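Local coordinates for dTDP-4-amino-4,6-dideoxyglucose formyltransferase (Shewanella sp. FDAARGOS_354, PDB 6V2T), which probably transfers a formyl group from a folate cofactor to the amino group of dTDP-4-amino-4,6-dideoxyglucose, a sugar nucleotide linked to O-antigen synthesis, at residues B[24-29]-B[53-58]; B[59-64]-B[74-79]; B[83-88]-B[103-108]. All blocks are in the same frame, centred on the assembly; numbering follows the deposited sequence.

Contact 1: B[24-29]-B[53-58]; sequences MHVLIV and VTFDYR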
loop_
_atom_site.group_PDB
_atom_site.type_symbol
_atom_site.label_atom_id
_atom_site.label_comp_id
_atom_site.label_asym_id
_atom_site.label_seq_id
_atom_site.Cartn_x
_atom_site.Cartn_y
_atom_site.Cartn_z
ATOM N N MET B 24 8.001 -15.314 -45.460
ATOM C CA MET B 24 7.064 -14.367 -44.801
ATOM C C MET B 24 7.812 -13.553 -43.739
ATOM O O MET B 24 8.465 -14.170 -42.890
ATOM C CB MET B 24 5.921 -15.114 -44.134
ATOM C CG MET B 24 4.773 -14.162 -43.749
ATOM S SD MET B 24 3.774 -15.035 -42.626
ATOM C CE MET B 24 2.410 -13.873 -42.490
ATOM N N HIS B 25 7.709 -12.227 -43.824
ATOM C CA HIS B 25 8.207 -11.223 -42.852
ATOM C C HIS B 25 7.048 -10.748 -41.971
ATOM O O HIS B 25 6.050 -10.241 -42.525
ATOM C CB HIS B 25 8.850 -10.066 -43.618
ATOM C CG HIS B 25 9.797 -10.562 -44.660
ATOM N ND1 HIS B 25 9.478 -10.584 -46.003
ATOM C CD2 HIS B 25 11.020 -11.127 -44.549
ATOM C CE1 HIS B 25 10.483 -11.103 -46.681
ATOM N NE2 HIS B 25 11.439 -11.449 -45.810
ATOM N N VAL B 26 7.171 -10.934 -40.659
ATOM C CA VAL B 26 6.193 -10.459 -39.637
ATOM C C VAL B 26 6.863 -9.359 -38.823
ATOM O O VAL B 26 7.992 -9.614 -38.299
ATOM C CB VAL B 26 5.711 -11.607 -38.738
ATOM C CG1 VAL B 26 4.876 -11.095 -37.573
ATOM C CG2 VAL B 26 4.981 -12.679 -39.531
ATOM N N LEU B 27 6.233 -8.177 -38.749
ATOM C CA LEU B 27 6.718 -7.048 -37.926
ATOM C C LEU B 27 5.969 -7.026 -36.585
ATOM O O LEU B 27 4.715 -6.897 -36.551
ATOM C CB LEU B 27 6.588 -5.720 -38.673
ATOM C CG LEU B 27 6.901 -4.487 -37.820
ATOM C CD1 LEU B 27 8.390 -4.446 -37.478
ATOM C CD2 LEU B 27 6.479 -3.210 -38.529
ATOM N N ILE B 28 6.719 -7.099 -35.486
ATOM C CA ILE B 28 6.143 -6.983 -34.125
ATOM C C ILE B 28 6.506 -5.598 -33.600
ATOM O O ILE B 28 7.712 -5.269 -33.514
ATOM C CB ILE B 28 6.566 -8.191 -33.276
ATOM C CG1 ILE B 28 6.006 -9.472 -33.909
ATOM C CG2 ILE B 28 6.112 -8.039 -31.834
ATOM C CD1 ILE B 28 6.650 -10.712 -33.403
ATOM N N VAL B 29 5.478 -4.761 -33.404
ATOM C CA VAL B 29 5.621 -3.403 -32.821
ATOM C C VAL B 29 5.101 -3.467 -31.394
ATOM O O VAL B 29 3.932 -3.843 -31.178
ATOM C CB VAL B 29 4.884 -2.310 -33.602
ATOM C CG1 VAL B 29 5.238 -0.928 -33.071
ATOM C CG2 VAL B 29 5.162 -2.388 -35.086
ATOM N N VAL B 53 9.114 -18.135 -41.772
ATOM C CA VAL B 53 8.648 -16.822 -41.219
ATOM C C VAL B 53 9.813 -16.152 -40.489
ATOM O O VAL B 53 10.350 -16.803 -39.579
ATOM C CB VAL B 53 7.454 -17.004 -40.271
ATOM C CG1 VAL B 53 6.882 -15.660 -39.842
ATOM C CG2 VAL B 53 6.373 -17.891 -40.865
ATOM N N THR B 54 10.186 -14.915 -40.832
ATOM C CA THR B 54 11.101 -14.121 -39.962
ATOM C C THR B 54 10.366 -12.952 -39.291
ATOM O O THR B 54 9.642 -12.167 -39.986
ATOM C CB THR B 54 12.385 -13.697 -40.679
ATOM O OG1 THR B 54 12.108 -12.681 -41.635
ATOM C CG2 THR B 54 13.042 -14.867 -41.374
ATOM N N PHE B 55 10.588 -12.851 -37.978
ATOM C CA PHE B 55 10.044 -11.823 -37.059
ATOM C C PHE B 55 11.070 -10.718 -36.828
ATOM O O PHE B 55 12.200 -11.019 -36.406
ATOM C CB PHE B 55 9.683 -12.486 -35.744
ATOM C CG PHE B 55 8.586 -13.497 -35.872
ATOM C CD1 PHE B 55 7.265 -13.106 -35.786
ATOM C CD2 PHE B 55 8.871 -14.835 -36.080
ATOM C CE1 PHE B 55 6.257 -14.041 -35.884
ATOM C CE2 PHE B 55 7.851 -15.768 -36.197
ATOM C CZ PHE B 55 6.551 -15.370 -36.094
ATOM N N ASP B 56 10.687 -9.482 -37.146
ATOM C CA ASP B 56 11.414 -8.234 -36.800
ATOM C C ASP B 56 10.674 -7.548 -35.651
ATOM O O ASP B 56 9.447 -7.668 -35.602
ATOM C CB ASP B 56 11.497 -7.292 -37.986
ATOM C CG ASP B 56 12.388 -7.830 -39.083
ATOM O OD1 ASP B 56 13.079 -8.798 -38.814
ATOM O OD2 ASP B 56 12.362 -7.271 -40.173
ATOM N N TYR B 57 11.397 -6.910 -34.737
ATOM C CA TYR B 57 10.818 -6.277 -33.528
ATOM C C TYR B 57 11.179 -4.797 -33.536
ATOM O O TYR B 57 12.338 -4.465 -33.810
ATOM C CB TYR B 57 11.302 -6.994 -32.269
ATOM C CG TYR B 57 10.975 -8.461 -32.223
ATOM C CD1 TYR B 57 11.724 -9.385 -32.934
ATOM C CD2 TYR B 57 9.884 -8.924 -31.504
ATOM C CE1 TYR B 57 11.423 -10.738 -32.898
ATOM C CE2 TYR B 57 9.584 -10.276 -31.444
ATOM C CZ TYR B 57 10.352 -11.185 -32.149
ATOM O OH TYR B 57 10.032 -12.514 -32.086
ATOM N N ARG B 58 10.209 -3.930 -33.234
ATOM C CA ARG B 58 10.420 -2.466 -33.144
ATOM C C ARG B 58 9.567 -1.919 -31.991
ATOM O O ARG B 58 8.508 -2.541 -31.660
ATOM C CB ARG B 58 10.072 -1.799 -34.479
ATOM C CG ARG B 58 10.820 -2.355 -35.685
ATOM C CD ARG B 58 12.280 -1.933 -35.751
ATOM N NE ARG B 58 12.904 -2.325 -37.005
ATOM C CZ ARG B 58 13.526 -3.474 -37.202
ATOM N NH1 ARG B 58 14.057 -3.749 -38.381
ATOM N NH2 ARG B 58 13.626 -4.342 -36.218
#

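Contact 2: B[59-64]-B[74-79]; sequences YSAINK and LTSINV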
loop_
_atom_site.group_PDB
_atom_site.type_symbol
_atom_site.label_atom_id
_atom_site.label_comp_id
_atom_site.label_asym_id
_atom_site.label_seq_id
_atom_site.Cartn_x
_atom_site.Cartn_y
_atom_site.Cartn_z
ATOM N N TYR B 59 10.005 -0.819 -31.381
ATOM C CA TYR B 59 9.220 -0.113 -30.337
ATOM C C TYR B 59 8.769 1.213 -30.940
ATOM O O TYR B 59 9.226 1.558 -32.043
ATOM C CB TYR B 59 10.013 0.028 -29.038
ATOM C CG TYR B 59 11.206 0.935 -29.163
ATOM C CD1 TYR B 59 11.048 2.307 -29.163
ATOM C CD2 TYR B 59 12.488 0.425 -29.298
ATOM C CE1 TYR B 59 12.129 3.162 -29.290
ATOM C CE2 TYR B 59 13.584 1.266 -29.404
ATOM C CZ TYR B 59 13.403 2.640 -29.410
ATOM O OH TYR B 59 14.462 3.493 -29.534
ATOM N N SER B 60 7.837 1.892 -30.262
ATOM C CA SER B 60 7.166 3.108 -30.781
ATOM C C SER B 60 8.107 4.297 -30.580
ATOM O O SER B 60 8.777 4.349 -29.539
ATOM C CB SER B 60 5.834 3.378 -30.113
ATOM O OG SER B 60 4.852 2.422 -30.476
ATOM N N ALA B 61 8.108 5.226 -31.534
ATOM C CA ALA B 61 8.903 6.477 -31.505
ATOM C C ALA B 61 8.540 7.279 -30.245
ATOM O O ALA B 61 9.457 7.756 -29.554
ATOM C CB ALA B 61 8.628 7.257 -32.776
ATOM N N ILE B 62 7.247 7.347 -29.924
ATOM C CA ILE B 62 6.698 8.189 -28.818
ATOM C C ILE B 62 7.052 7.577 -27.450
ATOM O O ILE B 62 6.852 8.270 -26.428
ATOM C CB ILE B 62 5.183 8.400 -29.020
ATOM C CG1 ILE B 62 4.674 9.596 -28.209
ATOM C CG2 ILE B 62 4.397 7.129 -28.728
ATOM C CD1 ILE B 62 3.501 10.326 -28.833
ATOM N N ASN B 63 7.574 6.344 -27.423
ATOM C CA ASN B 63 8.041 5.668 -26.184
ATOM C C ASN B 63 9.005 6.629 -25.492
ATOM O O ASN B 63 10.028 7.000 -26.119
ATOM C CB ASN B 63 8.678 4.293 -26.439
ATOM C CG ASN B 63 8.763 3.440 -25.192
ATOM O OD1 ASN B 63 8.996 3.963 -24.107
ATOM N ND2 ASN B 63 8.564 2.133 -25.319
ATOM N N LYS B 64 8.654 7.035 -24.272
ATOM C CA LYS B 64 9.426 7.995 -23.443
ATOM C C LYS B 64 10.548 7.280 -22.671
ATOM O O LYS B 64 11.484 7.992 -22.280
ATOM C CB LYS B 64 8.483 8.755 -22.502
ATOM C CG LYS B 64 7.356 9.512 -23.194
ATOM C CD LYS B 64 6.600 10.474 -22.284
ATOM C CE LYS B 64 7.194 11.868 -22.233
ATOM N NZ LYS B 64 7.038 12.580 -23.523
ATOM N N LEU B 74 15.955 -3.912 -29.891
ATOM C CA LEU B 74 14.857 -3.282 -30.667
ATOM C C LEU B 74 15.315 -1.885 -31.057
ATOM O O LEU B 74 16.152 -1.294 -30.346
ATOM C CB LEU B 74 13.547 -3.254 -29.871
ATOM C CG LEU B 74 12.667 -4.492 -30.031
ATOM C CD1 LEU B 74 13.359 -5.738 -29.507
ATOM C CD2 LEU B 74 11.322 -4.310 -29.349
ATOM N N THR B 75 14.827 -1.419 -32.193
ATOM C CA THR B 75 14.999 -0.035 -32.675
ATOM C C THR B 75 13.613 0.590 -32.791
ATOM O O THR B 75 12.611 -0.135 -32.692
ATOM C CB THR B 75 15.787 -0.012 -33.987
ATOM O OG1 THR B 75 15.124 -0.923 -34.864
ATOM C CG2 THR B 75 17.235 -0.410 -33.798
ATOM N N SER B 76 13.574 1.898 -32.957
ATOM C CA SER B 76 12.326 2.690 -33.028
ATOM C C SER B 76 11.683 2.489 -34.402
ATOM O O SER B 76 12.423 2.237 -35.380
ATOM C CB SER B 76 12.598 4.141 -32.767
ATOM O OG SER B 76 11.369 4.829 -32.625
ATOM N N ILE B 77 10.354 2.606 -34.464
ATOM C CA ILE B 77 9.615 2.837 -35.740
ATOM C C ILE B 77 8.519 3.858 -35.449
ATOM O O ILE B 77 8.052 3.882 -34.292
ATOM C CB ILE B 77 9.061 1.531 -36.340
ATOM C CG1 ILE B 77 8.848 1.653 -37.851
ATOM C CG2 ILE B 77 7.800 1.075 -35.615
ATOM C CD1 ILE B 77 8.811 0.320 -38.576
ATOM N N ASN B 78 8.167 4.658 -36.454
ATOM C CA ASN B 78 7.161 5.744 -36.372
ATOM C C ASN B 78 6.026 5.488 -37.362
ATOM O O ASN B 78 6.091 5.920 -38.518
ATOM C CB ASN B 78 7.789 7.111 -36.635
ATOM C CG ASN B 78 6.805 8.235 -36.400
ATOM O OD1 ASN B 78 5.636 8.007 -36.089
ATOM N ND2 ASN B 78 7.284 9.456 -36.527
ATOM N N VAL B 79 4.952 4.909 -36.864
ATOM C CA VAL B 79 3.769 4.477 -37.648
ATOM C C VAL B 79 2.996 5.699 -38.177
ATOM O O VAL B 79 2.086 5.504 -39.016
ATOM C CB VAL B 79 2.948 3.562 -36.722
ATOM C CG1 VAL B 79 1.485 3.560 -37.054
ATOM C CG2 VAL B 79 3.540 2.159 -36.705
#

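Contact 3: B[83-88]-B[103-108]; sequences KDVAHI and IFPSEL. With FOL (folic acid), chain H.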
loop_
_atom_site.group_PDB
_atom_site.type_symbol
_atom_site.label_atom_id
_atom_site.label_comp_id
_atom_site.label_asym_id
_atom_site.label_seq_id
_atom_site.Cartn_x
_atom_site.Cartn_y
_atom_site.Cartn_z
ATOM N N LYS B 83 7.100 7.679 -44.608
ATOM C CA LYS B 83 8.265 6.835 -44.983
ATOM C C LYS B 83 8.198 5.477 -44.284
ATOM O O LYS B 83 8.420 4.465 -44.979
ATOM C CB LYS B 83 9.589 7.523 -44.626
ATOM C CG LYS B 83 10.242 8.293 -45.771
ATOM C CD LYS B 83 11.053 9.494 -45.317
ATOM C CE LYS B 83 10.219 10.753 -45.180
ATOM N NZ LYS B 83 10.751 11.665 -44.138
ATOM N N ASP B 84 7.973 5.443 -42.963
ATOM C CA ASP B 84 7.964 4.162 -42.205
ATOM C C ASP B 84 6.756 3.334 -42.669
ATOM O O ASP B 84 6.937 2.139 -42.901
ATOM C CB ASP B 84 8.027 4.366 -40.686
ATOM C CG ASP B 84 9.416 4.715 -40.151
ATOM O OD1 ASP B 84 10.344 4.891 -40.966
ATOM O OD2 ASP B 84 9.563 4.797 -38.919
ATOM N N VAL B 85 5.588 3.956 -42.845
ATOM C CA VAL B 85 4.362 3.271 -43.353
ATOM C C VAL B 85 4.687 2.597 -44.698
ATOM O O VAL B 85 4.385 1.386 -44.850
ATOM C CB VAL B 85 3.176 4.249 -43.434
ATOM C CG1 VAL B 85 2.059 3.755 -44.339
ATOM C CG2 VAL B 85 2.634 4.556 -42.049
ATOM N N ALA B 86 5.331 3.318 -45.626
ATOM C CA ALA B 86 5.700 2.788 -46.960
ATOM C C ALA B 86 6.604 1.570 -46.773
ATOM O O ALA B 86 6.328 0.529 -47.402
ATOM C CB ALA B 86 6.359 3.858 -47.801
ATOM N N HIS B 87 7.619 1.665 -45.910
ATOM C CA HIS B 87 8.552 0.537 -45.655
ATOM C C HIS B 87 7.748 -0.663 -45.155
ATOM O O HIS B 87 8.030 -1.789 -45.615
ATOM C CB HIS B 87 9.678 0.878 -44.664
ATOM C CG HIS B 87 10.631 -0.258 -44.486
ATOM N ND1 HIS B 87 10.963 -0.768 -43.250
ATOM C CD2 HIS B 87 11.254 -1.045 -45.390
ATOM C CE1 HIS B 87 11.784 -1.792 -43.397
ATOM N NE2 HIS B 87 11.971 -1.982 -44.693
ATOM N N ILE B 88 6.797 -0.456 -44.235
ATOM C CA ILE B 88 6.074 -1.614 -43.640
ATOM C C ILE B 88 5.262 -2.272 -44.760
ATOM O O ILE B 88 5.380 -3.528 -44.941
ATOM C CB ILE B 88 5.191 -1.207 -42.439
ATOM C CG1 ILE B 88 6.013 -0.670 -41.264
ATOM C CG2 ILE B 88 4.320 -2.365 -42.000
ATOM C CD1 ILE B 88 5.235 0.263 -40.373
ATOM N N ILE B 103 -1.196 4.886 -32.358
ATOM C CA ILE B 103 -2.384 4.564 -33.185
ATOM C C ILE B 103 -1.914 4.329 -34.622
ATOM O O ILE B 103 -1.183 5.189 -35.149
ATOM C CB ILE B 103 -3.441 5.676 -33.097
ATOM C CG1 ILE B 103 -3.928 5.861 -31.656
ATOM C CG2 ILE B 103 -4.586 5.355 -34.055
ATOM C CD1 ILE B 103 -4.431 7.260 -31.329
ATOM N N PHE B 104 -2.306 3.207 -35.237
ATOM C CA PHE B 104 -1.976 2.926 -36.659
ATOM C C PHE B 104 -2.854 3.802 -37.538
ATOM O O PHE B 104 -4.061 3.843 -37.341
ATOM C CB PHE B 104 -2.152 1.451 -37.024
ATOM C CG PHE B 104 -1.086 0.526 -36.498
ATOM C CD1 PHE B 104 -0.339 0.847 -35.377
ATOM C CD2 PHE B 104 -0.833 -0.684 -37.138
ATOM C CE1 PHE B 104 0.623 -0.027 -34.893
ATOM C CE2 PHE B 104 0.115 -1.565 -36.633
ATOM C CZ PHE B 104 0.839 -1.230 -35.521
ATOM N N PRO B 105 -2.290 4.531 -38.526
ATOM C CA PRO B 105 -3.105 5.285 -39.462
ATOM C C PRO B 105 -3.878 4.360 -40.410
ATOM O O PRO B 105 -3.457 3.220 -40.647
ATOM C CB PRO B 105 -2.069 6.090 -40.254
ATOM C CG PRO B 105 -0.854 5.197 -40.246
ATOM C CD PRO B 105 -0.861 4.588 -38.863
ATOM N N SER B 106 -4.974 4.878 -40.951
ATOM C CA SER B 106 -5.820 4.219 -41.974
ATOM C C SER B 106 -4.956 3.663 -43.119
ATOM O O SER B 106 -5.261 2.568 -43.566
ATOM C CB SER B 106 -6.873 5.176 -42.457
ATOM O OG SER B 106 -6.265 6.260 -43.118
ATOM N N GLU B 107 -3.866 4.341 -43.524
ATOM C CA GLU B 107 -2.966 3.911 -44.628
ATOM C C GLU B 107 -2.194 2.638 -44.262
ATOM O O GLU B 107 -1.771 1.927 -45.206
ATOM C CB GLU B 107 -1.956 5.006 -44.994
ATOM C CG GLU B 107 -2.571 6.202 -45.706
ATOM C CD GLU B 107 -3.227 7.241 -44.812
ATOM O OE1 GLU B 107 -3.156 7.095 -43.562
ATOM O OE2 GLU B 107 -3.828 8.195 -45.364
ATOM N N LEU B 108 -1.975 2.351 -42.972
ATOM C CA LEU B 108 -1.338 1.080 -42.549
ATOM C C LEU B 108 -2.405 -0.024 -42.458
ATOM O O LEU B 108 -2.231 -1.053 -43.101
ATOM C CB LEU B 108 -0.659 1.281 -41.197
ATOM C CG LEU B 108 0.727 0.675 -41.023
ATOM C CD1 LEU B 108 1.120 0.660 -39.563
ATOM C CD2 LEU B 108 0.847 -0.710 -41.635
HETATM N N1 FOL H . -4.228 1.402 -33.996
HETATM C C2 FOL H . -5.406 1.271 -34.626
HETATM N NA2 FOL H . -5.638 1.961 -35.738
HETATM N N3 FOL H . -6.361 0.405 -34.169
HETATM C C4 FOL H . -6.156 -0.284 -33.036
HETATM O O4 FOL H . -7.092 -1.054 -32.694
HETATM C C4A FOL H . -4.941 -0.162 -32.368
HETATM N N5 FOL H . -4.676 -0.792 -31.224
HETATM C C6 FOL H . -3.591 -0.394 -30.319
HETATM C C7 FOL H . -2.405 0.055 -31.192
HETATM N N8 FOL H . -2.795 0.895 -32.292
HETATM C C8A FOL H . -3.982 0.713 -32.891
HETATM C C9 FOL H . -4.080 0.535 -29.146
HETATM N N10 FOL H . -3.073 1.513 -28.728
HETATM C C11 FOL H . -3.679 5.551 -27.708
HETATM C C12 FOL H . -2.404 4.983 -27.742
HETATM C C13 FOL H . -2.229 3.634 -28.070
HETATM C C14 FOL H . -3.300 2.826 -28.393
HETATM C C15 FOL H . -4.566 3.402 -28.385
HETATM C C16 FOL H . -4.756 4.744 -28.047
HETATM C C FOL H . -3.868 7.014 -27.382
HETATM O O FOL H . -2.896 7.722 -27.529
HETATM N N FOL H . -5.039 7.553 -27.036
#

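Contact 1: B[24-29]-B[53-58]
The ring of H25 turns an edge to T54, whose OG1 sits close to the ring plane, 3.5 Å from CD2; the two side chains run alongside each other, and H25 also meets the ring of H91. The rings of F55 and Y57, which share a face of the sheet with V26 and I28, receive methyl groups obliquely, and F55 also meets F50 edge-to-face. I28 CD1 touches both rings, 3.4 Å from F55 CD1 and 3.6 Å from Y57 CE2. It reaches this position because CG1 is anti to the carbonyl carbon (chi1 -62°) and the chain then extends (chi2 164°). V26 lies beside F55, with CG1 3.6 Å from F55 CD1, while its other methyl, CG2, meets V53 CG1 at 3.5 Å. Helix 33-45 packs on this face, I39 on I28 and V43 on F55 and Y57, and V194 of helix 171-194 covers its M24 end. Strands 24-30 and 53-60 are parallel neighbours of a beta-alpha-beta unit, with helix 33-45 as the crossover, in the Rossmann-like sheet of the formyltransferase domain. Five backbone hydrogen bonds join them: V26 N and I28 N give to T54 O and D56 O, and T54 N, D56 N and R58 N return bonds to M24 O, V26 O and I28 O. The straightest, I28 N to D56 O, is 2.8 Å with 172° at the hydrogen. On the other face L27 CD1 touches R58 CG at 3.7 Å, and the carboxylate of D56 is engaged through OD2 by Y92 OH.

Contact 2: B[59-64]-B[74-79]
Y59 lays its ring against the backbone of T75 and S76. From CB the chain turns with CG between the backbone N and the carbonyl carbon (chi1 67°), folding the ring back over the neighbouring strand. Contact begins at CG, which faces T75 O. CD2 comes 3.4 Å from T75 O, and L74 CB lies in the ring plane at this edge. CE2 passes over the peptide link, 3.5 Å from T75 C. On the S76 side CE1 meets S76 CB at 3.6 Å, and S76 CA stands over the same face in a CH-pi contact, 3.9 Å from the ring centroid and 15° from its normal. CZ lies over S76 N, and at the tip OH lies alongside S76 CB and S76 N. The two backbones pair in parallel: Y59 N donates to T75 O and I77 N to Y59 O, the latter at 2.9 Å. The ladder then frays, since A61 N reaches I77 O only in a weak bond, bent to 128°. There S76 OG approaches A61 CA at 3.2 Å. S60 starts a type I turn closed by N63 N on S60 O, and both S60 OG and N63 ND2 bond to D31. L69 and I70 of helix 67-70 also pack on Y59; strand 53-60, helix 67-70 and strand 75-77 form a beta-alpha-beta unit whose last strand is an outermost strand of the Rossmann-like sheet.

Contact 3: B[83-88]-B[103-108]
V85 and I88, one turn apart on helix 82-91, pack against P105, just before helix 106-109, and L108 within it, a small apolar junction between helix 82-91 and the segment leading into helix 106-109 of the Rossmann-like formyltransferase domain. The contact across the segments is wholly apolar. The V85 and P105 side chains slide past each other in opposite directions, with V85 CG2 4.0 Å from P105 CG and also near L108 CG, while V85 CG1 faces the aliphatic CB of E107. I88 crosses L108 at about a right angle, I88 CG2 3.9 Å from L108 CD2. Behind this pair, I88 rests on V95 of strand 94-98 and L108 on C114 of strand 113-118.

No hydrogen bond crosses between the segments. Within them, P105 occupies the N-cap position, and its carbonyl O accepts L108 N at 2.9 Å, opening the short helix; I88 N bonds to D84 O.

The third interaction is with bound folic acid, part of whose pocket is formed by I103 and F104. I103 CG1 lies 3.9 Å from folate C16, on the phenyl ring. The backbone carbonyl F104 O accepts a hydrogen bond from the pterin amino group NA2, 2.9 Å long and 159° at the hydrogen.

How the contacts relate
Contacts 1 and 2 share strand 53-60 and succeed each other across the parallel part of one mixed sheet: contact 1 is the long, regular pairing inside it, contact 2 a short, fraying one at its margin with more exposed residues. Contact 3, also only partly buried, differs in kind, joining helices through sparse aliphatic packing without cross-bonds, yet its second segment reaches the folate. The three meet physically. R58 packs on T75 and I77, linking contacts 1 and 2. L27 CD2 touches I88 CG1 at 3.8 Å, tying the sheet of contact 1 to the helix of contact 3. N78 N and D84 OD2, 2.8 Å apart, probably bond contacts 2 and 3 between strand 75-77 and helix 82-91.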